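Local coordinates for beta-N-acetylhexosaminidase (Bacteroides fragilis, PDB 4PYS), which probably removes terminal beta-linked N-acetylhexosamine residues from the non-reducing ends of glycans by hydrolysis, at residues Arg336-Trp341 and Pro353-Ile358. Sequence-based numbering, arbitrary orientation.
Sequences RKAIFW and PDNVVI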
ATOM      1  N   ARG A 336       2.160 -10.378 -15.554  1.00 32.62           N
ATOM      2  CA  ARG A 336       2.338  -9.576 -14.345  1.00 30.93           C
ATOM      3  C   ARG A 336       3.777  -9.093 -14.214  1.00 31.39           C
ATOM      4  O   ARG A 336       4.694  -9.642 -14.842  1.00 35.02           O
ATOM      5  CB  ARG A 336       1.952 -10.380 -13.102  1.00 35.25           C
ATOM      6  CG  ARG A 336       0.607 -11.070 -13.208  1.00 33.65           C
ATOM      7  CD  ARG A 336      -0.554 -10.081 -13.403  1.00 32.03           C
ATOM      8  NE  ARG A 336      -1.804 -10.820 -13.571  1.00 37.05           N
ATOM      9  CZ  ARG A 336      -2.645 -11.089 -12.580  1.00 38.75           C
ATOM     10  NH1 ARG A 336      -2.394 -10.651 -11.354  1.00 32.31           N
ATOM     11  NH2 ARG A 336      -3.741 -11.792 -12.813  1.00 37.89           N
ATOM     12  N   LYS A 337       3.954  -8.046 -13.422  1.00 29.76           N
ATOM     13  CA  LYS A 337       5.271  -7.562 -13.032  1.00 33.60           C
ATOM     14  C   LYS A 337       5.607  -8.116 -11.653  1.00 34.40           C
ATOM     15  O   LYS A 337       4.713  -8.369 -10.845  1.00 34.90           O
ATOM     16  CB  LYS A 337       5.299  -6.035 -13.023  1.00 32.18           C
ATOM     17  CG  LYS A 337       5.186  -5.453 -14.439  1.00 39.63           C
ATOM     18  CD  LYS A 337       5.289  -3.936 -14.456  1.00 50.55           C
ATOM     19  CE  LYS A 337       5.279  -3.405 -15.893  1.00 55.79           C
ATOM     20  NZ  LYS A 337       6.366  -4.005 -16.724  1.00 60.99           N
ATOM     21  N   ALA A 338       6.895  -8.317 -11.392  1.00 31.70           N
ATOM     22  CA  ALA A 338       7.332  -8.907 -10.129  1.00 29.96           C
ATOM     23  C   ALA A 338       8.108  -7.888  -9.314  1.00 28.08           C
ATOM     24  O   ALA A 338       9.116  -7.353  -9.788  1.00 30.52           O
ATOM     25  CB  ALA A 338       8.196 -10.119 -10.403  1.00 30.26           C
ATOM     26  N   ILE A 339       7.657  -7.615  -8.089  1.00 25.48           N
ATOM     27  CA  ILE A 339       8.376  -6.680  -7.231  1.00 23.52           C
ATOM     28  C   ILE A 339       9.242  -7.464  -6.251  1.00 28.40           C
ATOM     29  O   ILE A 339       8.788  -8.454  -5.679  1.00 27.22           O
ATOM     30  CB  ILE A 339       7.426  -5.776  -6.414  1.00 21.63           C
ATOM     31  CG1 ILE A 339       6.426  -5.065  -7.327  1.00 26.62           C
ATOM     32  CG2 ILE A 339       8.228  -4.746  -5.613  1.00 22.52           C
ATOM     33  CD1 ILE A 339       5.276  -4.371  -6.561  1.00 22.50           C
ATOM     34  N   PHE A 340      10.482  -7.017  -6.061  1.00 25.81           N
ATOM     35  CA  PHE A 340      11.387  -7.634  -5.093  1.00 28.10           C
ATOM     36  C   PHE A 340      11.922  -6.558  -4.169  1.00 32.01           C
ATOM     37  O   PHE A 340      12.106  -5.423  -4.597  1.00 23.72           O
ATOM     38  CB  PHE A 340      12.590  -8.269  -5.798  1.00 27.31           C
ATOM     39  CG  PHE A 340      12.258  -9.468  -6.637  1.00 28.70           C
ATOM     40  CD1 PHE A 340      12.052 -10.710  -6.048  1.00 30.14           C
ATOM     41  CD2 PHE A 340      12.194  -9.363  -8.016  1.00 36.36           C
ATOM     42  CE1 PHE A 340      11.767 -11.824  -6.820  1.00 33.51           C
ATOM     43  CE2 PHE A 340      11.910 -10.477  -8.803  1.00 37.09           C
ATOM     44  CZ  PHE A 340      11.695 -11.707  -8.201  1.00 38.17           C
ATOM     45  N   TRP A 341      12.194  -6.901  -2.914  1.00 27.60           N
ATOM     46  CA  TRP A 341      12.919  -5.974  -2.042  1.00 29.74           C
ATOM     47  C   TRP A 341      14.325  -5.739  -2.599  1.00 29.05           C
ATOM     48  O   TRP A 341      14.904  -6.626  -3.220  1.00 31.84           O
ATOM     49  CB  TRP A 341      13.007  -6.520  -0.614  1.00 24.91           C
ATOM     50  CG  TRP A 341      11.659  -6.668   0.059  1.00 23.05           C
ATOM     51  CD1 TRP A 341      11.033  -7.837   0.399  1.00 29.14           C
ATOM     52  CD2 TRP A 341      10.782  -5.614   0.455  1.00 24.31           C
ATOM     53  NE1 TRP A 341       9.821  -7.570   0.988  1.00 27.41           N
ATOM     54  CE2 TRP A 341       9.646  -6.210   1.038  1.00 24.17           C
ATOM     55  CE3 TRP A 341      10.851  -4.223   0.386  1.00 21.63           C
ATOM     56  CZ2 TRP A 341       8.586  -5.459   1.539  1.00 23.26           C
ATOM     57  CZ3 TRP A 341       9.795  -3.475   0.894  1.00 22.98           C
ATOM     58  CH2 TRP A 341       8.678  -4.094   1.461  1.00 24.55           C
ATOM     59  N   PRO A 353      14.684 -10.631 -15.218  1.00 50.99           N
ATOM     60  CA  PRO A 353      13.907 -10.313 -16.427  1.00 49.53           C
ATOM     61  C   PRO A 353      13.297  -8.909 -16.408  1.00 46.72           C
ATOM     62  O   PRO A 353      13.292  -8.250 -15.365  1.00 42.36           O
ATOM     63  CB  PRO A 353      12.810 -11.385 -16.434  1.00 50.34           C
ATOM     64  CG  PRO A 353      12.714 -11.855 -15.016  1.00 48.88           C
ATOM     65  CD  PRO A 353      14.093 -11.743 -14.450  1.00 47.21           C
ATOM     66  N   ASP A 354      12.781  -8.462 -17.552  1.00 45.86           N
ATOM     67  CA  ASP A 354      12.361  -7.062 -17.714  1.00 42.67           C
ATOM     68  C   ASP A 354      11.017  -6.689 -17.089  1.00 44.01           C
ATOM     69  O   ASP A 354      10.564  -5.553 -17.232  1.00 41.20           O
ATOM     70  CB  ASP A 354      12.402  -6.635 -19.198  1.00 47.03           C
ATOM     71  CG  ASP A 354      11.428  -7.415 -20.069  1.00 53.10           C
ATOM     72  OD1 ASP A 354      10.606  -8.188 -19.531  1.00 50.77           O
ATOM     73  OD2 ASP A 354      11.480  -7.249 -21.307  1.00 60.88           O
ATOM     74  N   ASN A 355      10.373  -7.628 -16.402  1.00 42.45           N
ATOM     75  CA  ASN A 355       9.152  -7.287 -15.663  1.00 33.40           C
ATOM     76  C   ASN A 355       9.399  -7.065 -14.172  1.00 31.48           C
ATOM     77  O   ASN A 355       8.454  -6.978 -13.383  1.00 36.39           O
ATOM     78  CB  ASN A 355       8.093  -8.369 -15.846  1.00 33.76           C
ATOM     79  CG  ASN A 355       8.505  -9.690 -15.238  1.00 35.01           C
ATOM     80  OD1 ASN A 355       9.671 -10.081 -15.306  1.00 39.06           O
ATOM     81  ND2 ASN A 355       7.548 -10.388 -14.632  1.00 37.00           N
ATOM     82  N   VAL A 356      10.671  -6.973 -13.793  1.00 33.20           N
ATOM     83  CA  VAL A 356      11.052  -6.809 -12.389  1.00 32.98           C
ATOM     84  C   VAL A 356      10.989  -5.350 -11.930  1.00 34.12           C
ATOM     85  O   VAL A 356      11.429  -4.449 -12.642  1.00 36.35           O
ATOM     86  CB  VAL A 356      12.460  -7.397 -12.134  1.00 37.00           C
ATOM     87  CG1 VAL A 356      13.012  -6.942 -10.790  1.00 41.43           C
ATOM     88  CG2 VAL A 356      12.416  -8.919 -12.205  1.00 40.17           C
ATOM     89  N   VAL A 357      10.427  -5.132 -10.740  1.00 26.95           N
ATOM     90  CA  VAL A 357      10.390  -3.824 -10.089  1.00 26.37           C
ATOM     91  C   VAL A 357      11.103  -3.980  -8.746  1.00 26.53           C
ATOM     92  O   VAL A 357      10.971  -5.020  -8.089  1.00 28.98           O
ATOM     93  CB  VAL A 357       8.932  -3.359  -9.873  1.00 30.75           C
ATOM     94  CG1 VAL A 357       8.871  -2.046  -9.086  1.00 25.97           C
ATOM     95  CG2 VAL A 357       8.226  -3.217 -11.220  1.00 33.29           C
ATOM     96  N   ILE A 358      11.874  -2.968  -8.357  1.00 26.35           N
ATOM     97  CA  ILE A 358      12.653  -3.008  -7.118  1.00 25.73           C
ATOM     98  C   ILE A 358      12.078  -2.077  -6.049  1.00 26.44           C
ATOM     99  O   ILE A 358      11.872  -0.889  -6.299  1.00 26.41           O
ATOM    100  CB  ILE A 358      14.124  -2.605  -7.386  1.00 28.57           C
ATOM    101  CG1 ILE A 358      14.782  -3.590  -8.364  1.00 27.94           C
ATOM    102  CG2 ILE A 358      14.903  -2.532  -6.084  1.00 32.03           C
ATOM    103  CD1 ILE A 358      14.802  -5.035  -7.887  1.00 30.47           C
TER
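Backbone bonds linking Asn355 and Val357 with Ala338 and Phe340 join strand 337-341 to the start of strand 356-360. Ala338 N donates to Asn355 O, and Phe340 N to Val357 O. Between these two, Val357 N donates to Ala338 O over 2.7 Å. Ala338 thus uses both its N-H and its carbonyl on residues flanking Val356, the alternation expected of parallel pairing, and the axes of the two short strands diverge by 31°. CA-H...O contacts supplement the ladder, as from Ile339 CA to Val357 O at 3.2 Å.

A side-chain bond extends this pairing at its beginning. Asn355 ND2 reaches Arg336 O over 3.0 Å in a nearly straight bond (167° at the hydrogen), with the acceptor close to the amide plane. CG of Asn355 sits between its own backbone N and carbonyl carbon (chi1 65°), which swings the amide toward the first strand. The same ND2 also donates to Ala328 O of helix 316-333, so two carbonyls fix the amide's rotation.

Apolar contacts divide between the two faces of the sheet. On one, Ile339 and Val357 lie side by side, with CG1 of the isoleucine 4.0 Å from CB of the valine, and both also touch Tyr285 of the adjoining strand. On the other, Val356 CG1 meets the Phe340 ring at its edge, 3.8 Å from CD2.

Helix 316-333, which precedes strand 337-341, packs on this Ala338 and Phe340 face, while a helix-free loop joins the two strands, consistent with adjacent staves of the family 20 TIM barrel.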